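Local coordinates for protein membrane-bound lytic murein transglycosylase A (Burkholderia pseudomallei, PDB 6QK4) that probably cleaves the glycosidic bond between MurNAc and GlcNAc in peptidoglycan, leaving a 1,6-anhydro bond on the MurNAc residue, at residues 143-147 with 148-152; 273-277 with 278-282. One frame throughout, in Å; residues are numbered along the deposited sequence.

Contacts 1 and 2 are two local turns in different parts of the chain, the first within the MltA-specific insert and the second within the 3D domain. Their centres lie about 42 Å apart, on opposite sides of the chain's centre, and their nearest atoms are still about 30 Å apart. Residues 143-152 carry the chain out of a helix at the periphery, their centre about 32 Å from that of the chain; residues 273-282 leave a barrel strand closer in, at about 15 Å. As in other MltA enzymes, the peptidoglycan strand is probably bound between the two domains. Both turns use a side-chain oxygen to hold the backbone NH two residues on: serine in contact 1, aspartate in contact 2.

Contact 1. Residues 143-147 with 148-152; sequences QLMRS and GALSG
L144 and L150 meet at about a right angle, the branch carbon CG of L144 lying 3.9 Å from CD2 of L150. The L144 side chain, its CG turned away from the backbone N (chi1 -169°), brings that branch point against both methyls of L150. L150 CD1 is also touched by M145, whose SD lies 3.6 Å away; although M145 leaves the backbone pointing away from 148-152, the bend at chi2 (-76°) turns the sulfur back towards L150. Next to this apolar cluster, S147 OG accepts the NH of A149 (OG to N 3.1 Å, 159° at the hydrogen), forming an ST turn round G148, the first residue to leave helical backbone angles, whose positive phi suits glycine. A type I turn, G148 to S151, follows. One water sits in the bend, donating to L144 O and accepting from L150 N, each at 2.9 Å, and so serves a carbonyl of the last turn and an NH of the loop. Around the cluster, F239, in the loop before strand 240-244, and F241 on that strand pack on both leucines, and Y126 of strand 123-126 on M145 and L150, while R146 salt-bridges D234 of helix 229-234.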
loop_
_atom_site.group_PDB
_atom_site.type_symbol
_atom_site.label_atom_id
_atom_site.label_comp_id
_atom_site.label_asym_id
_atom_site.label_seq_id
_atom_site.Cartn_x
_atom_site.Cartn_y
_atom_site.Cartn_z
ATOM N N GLN A 143 23.821 17.021 9.586
ATOM C CA GLN A 143 25.218 16.874 9.990
ATOM C C GLN A 143 25.753 15.519 9.572
ATOM O O GLN A 143 26.919 15.410 9.200
ATOM C CB GLN A 143 25.366 17.058 11.496
ATOM C CG GLN A 143 25.381 18.560 11.922
ATOM C CD GLN A 143 24.110 19.318 11.555
ATOM O OE1 GLN A 143 24.162 20.354 10.861
ATOM N NE2 GLN A 143 22.963 18.841 12.052
ATOM N N LEU A 144 24.898 14.490 9.620
ATOM C CA LEU A 144 25.270 13.191 9.088
ATOM C C LEU A 144 25.740 13.310 7.638
ATOM O O LEU A 144 26.796 12.770 7.265
ATOM C CB LEU A 144 24.063 12.250 9.202
ATOM C CG LEU A 144 24.260 10.785 8.950
ATOM C CD1 LEU A 144 25.271 10.240 9.904
ATOM C CD2 LEU A 144 22.889 10.154 9.185
ATOM N N MET A 145 24.969 14.029 6.807
ATOM C CA MET A 145 25.333 14.201 5.408
ATOM C C MET A 145 26.598 15.028 5.232
ATOM O O MET A 145 27.238 14.912 4.185
ATOM C CB MET A 145 24.193 14.843 4.607
ATOM C CG MET A 145 22.893 13.975 4.483
ATOM S SD MET A 145 23.179 12.690 3.271
ATOM C CE MET A 145 23.806 13.638 1.880
ATOM N N ARG A 146 26.981 15.848 6.229
ATOM C CA ARG A 146 28.125 16.726 6.090
ATOM C C ARG A 146 29.378 16.184 6.742
ATOM O O ARG A 146 30.477 16.652 6.422
ATOM C CB ARG A 146 27.793 18.109 6.683
ATOM C CG ARG A 146 26.720 18.841 5.862
ATOM C CD ARG A 146 26.238 20.162 6.424
ATOM N NE ARG A 146 25.586 20.992 5.404
ATOM C CZ ARG A 146 24.323 20.800 4.987
ATOM N NH1 ARG A 146 23.543 19.842 5.531
ATOM N NH2 ARG A 146 23.830 21.617 4.056
ATOM N N SER A 147 29.241 15.234 7.655
ATOM C CA SER A 147 30.403 14.704 8.390
ATOM C C SER A 147 31.386 13.917 7.507
ATOM O O SER A 147 32.567 13.796 7.865
ATOM C CB SER A 147 29.906 13.812 9.539
ATOM O OG SER A 147 29.336 12.616 9.031
ATOM N N GLY A 148 30.937 13.375 6.368
ATOM C CA GLY A 148 31.696 12.403 5.608
ATOM C C GLY A 148 31.478 10.945 6.009
ATOM O O GLY A 148 31.913 10.032 5.281
ATOM N N ALA A 149 30.836 10.706 7.151
ATOM C CA ALA A 149 30.562 9.360 7.620
ATOM C C ALA A 149 29.761 8.532 6.619
ATOM O O ALA A 149 29.842 7.296 6.661
ATOM C CB ALA A 149 29.830 9.445 8.957
ATOM N N LEU A 150 29.003 9.154 5.710
ATOM C CA LEU A 150 28.225 8.338 4.762
ATOM C C LEU A 150 28.972 8.002 3.475
ATOM O O LEU A 150 28.599 7.035 2.789
ATOM C CB LEU A 150 26.913 9.041 4.412
ATOM C CG LEU A 150 25.986 9.323 5.600
ATOM C CD1 LEU A 150 24.671 9.948 5.121
ATOM C CD2 LEU A 150 25.737 8.116 6.516
ATOM N N SER A 151 30.035 8.739 3.152
ATOM C CA SER A 151 30.766 8.526 1.907
ATOM C C SER A 151 31.245 7.086 1.782
ATOM O O SER A 151 31.728 6.494 2.752
ATOM C CB SER A 151 31.970 9.465 1.844
ATOM O OG SER A 151 31.552 10.801 2.016
ATOM N N GLY A 152 31.101 6.516 0.579
ATOM C CA GLY A 152 31.437 5.134 0.337
ATOM C C GLY A 152 30.425 4.129 0.834
ATOM O O GLY A 152 30.621 2.932 0.618
HETATM O O HOH W 1 28.556 11.968 5.129
#

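Contact 2. Residues 273-277 with 278-282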
loop_
_atom_site.group_PDB
_atom_site.type_symbol
_atom_site.label_atom_id
_atom_site.label_comp_id
_atom_site.label_asym_id
_atom_site.label_seq_id
_atom_site.Cartn_x
_atom_site.Cartn_y
_atom_site.Cartn_z
ATOM N N ILE A 273 -5.867 -6.479 0.018
ATOM C CA ILE A 273 -5.862 -5.730 1.270
ATOM C C ILE A 273 -5.009 -6.467 2.311
ATOM O O ILE A 273 -4.855 -7.694 2.295
ATOM C CB ILE A 273 -7.266 -5.507 1.848
ATOM C CG1 ILE A 273 -8.046 -6.841 1.984
ATOM C CG2 ILE A 273 -7.996 -4.348 1.041
ATOM C CD1 ILE A 273 -9.361 -6.627 2.821
ATOM N N ALA A 274 -4.390 -5.669 3.192
ATOM C CA ALA A 274 -3.851 -6.186 4.429
ATOM C C ALA A 274 -4.928 -6.169 5.518
ATOM O O ALA A 274 -5.732 -5.213 5.610
ATOM C CB ALA A 274 -2.644 -5.334 4.862
ATOM N N VAL A 275 -4.980 -7.262 6.304
ATOM C CA VAL A 275 -5.993 -7.472 7.338
ATOM C C VAL A 275 -5.342 -7.888 8.662
ATOM O O VAL A 275 -4.165 -8.227 8.731
ATOM C CB VAL A 275 -7.043 -8.527 6.943
ATOM C CG1 VAL A 275 -7.783 -8.057 5.748
ATOM C CG2 VAL A 275 -6.316 -9.891 6.659
ATOM N N ASP A 276 -6.170 -7.933 9.702
ATOM C CA ASP A 276 -5.769 -8.603 10.951
ATOM C C ASP A 276 -6.136 -10.072 10.764
ATOM O O ASP A 276 -7.320 -10.420 10.664
ATOM C CB ASP A 276 -6.505 -7.968 12.153
ATOM C CG ASP A 276 -6.249 -8.711 13.474
ATOM O OD1 ASP A 276 -5.741 -9.859 13.405
ATOM O OD2 ASP A 276 -6.559 -8.124 14.555
ATOM N N PRO A 277 -5.159 -10.973 10.600
ATOM C CA PRO A 277 -5.516 -12.313 10.090
ATOM C C PRO A 277 -6.283 -13.142 11.107
ATOM O O PRO A 277 -6.888 -14.135 10.723
ATOM C CB PRO A 277 -4.143 -12.949 9.742
ATOM C CG PRO A 277 -3.222 -12.309 10.772
ATOM C CD PRO A 277 -3.721 -10.832 10.874
ATOM N N SER A 278 -6.271 -12.765 12.386
ATOM C CA SER A 278 -7.129 -13.464 13.325
ATOM C C SER A 278 -8.584 -13.079 13.198
ATOM O O SER A 278 -9.444 -13.812 13.677
ATOM C CB SER A 278 -6.650 -13.239 14.773
ATOM O OG SER A 278 -6.999 -11.926 15.190
ATOM N N SER A 279 -8.912 -11.964 12.493
ATOM C CA SER A 279 -10.282 -11.632 12.141
ATOM C C SER A 279 -10.663 -12.097 10.744
ATOM O O SER A 279 -11.756 -12.616 10.536
ATOM C CB SER A 279 -10.472 -10.078 12.252
ATOM O OG SER A 279 -10.401 -9.680 13.620
ATOM N N ILE A 280 -9.755 -11.961 9.786
ATOM C CA ILE A 280 -9.975 -12.292 8.386
ATOM C C ILE A 280 -8.782 -13.125 7.925
ATOM O O ILE A 280 -7.686 -12.593 7.683
ATOM C CB ILE A 280 -10.106 -11.008 7.531
ATOM C CG1 ILE A 280 -11.202 -10.100 8.106
ATOM C CG2 ILE A 280 -10.399 -11.394 6.100
ATOM C CD1 ILE A 280 -11.218 -8.665 7.419
ATOM N N PRO A 281 -8.944 -14.427 7.786
ATOM C CA PRO A 281 -7.797 -15.282 7.422
ATOM C C PRO A 281 -7.230 -14.912 6.061
ATOM O O PRO A 281 -7.960 -14.543 5.137
ATOM C CB PRO A 281 -8.405 -16.696 7.378
ATOM C CG PRO A 281 -9.648 -16.618 8.237
ATOM C CD PRO A 281 -10.175 -15.199 8.060
ATOM N N LEU A 282 -5.905 -15.021 5.933
ATOM C CA LEU A 282 -5.325 -14.818 4.615
ATOM C C LEU A 282 -5.964 -15.763 3.597
ATOM O O LEU A 282 -6.250 -16.949 3.867
ATOM C CB LEU A 282 -3.807 -15.019 4.666
ATOM C CG LEU A 282 -3.068 -13.941 5.440
ATOM C CD1 LEU A 282 -1.619 -14.387 5.639
ATOM C CD2 LEU A 282 -3.148 -12.537 4.809
#
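The carbonyl oxygen of D276 is gripped by two successive backbone NH groups. S279 N reaches D276 O at 2.9 Å from above the carbonyl plane, some 46° out of it, whereas I280 N, at 3.0 Å from D276 O, comes almost along the C=O axis with a nearly straight bond. A beta turn, D276 to S279, and an alpha turn, D276 to I280, therefore close on the same acceptor. The aspartate side chain folds over the start of this turn: chi1 of 174° sets the carboxylate opposite the backbone N and beside the carbonyl carbon, and D276 OD1 accepts S278 N on its anti side at 3.1 Å, well out of the carboxylate plane. S278 OG also lies 3.0 Å from OD1 of D276. OD2, the other oxygen, takes the NH of G314, and S279 OG bonds to the carbonyl of G314, which ties the turn to the loop that follows strand 298-307. The chain then turns back so that I280 packs against V275. V275 CG1 meets I280 CD1 at 3.9 Å, the two side chains crossing at about a right angle, while CG2 of V275 rests against the carbonyl oxygen of I280. I280 O also receives a CA-H...O contact from P277 CA at 3.3 Å. A305 of strand 298-307 packs on both V275 and I280, and F92 of strand 87-92 covers I280 further. D276 thus heads an Asx turn merged with a main-chain turn, an Asx motif following strand 272-274. It is probably the first of the three aspartates for which the 3D domain is named, with D307 and D319 close by on neighbouring strands, in a domain of the double-psi beta-barrel clan.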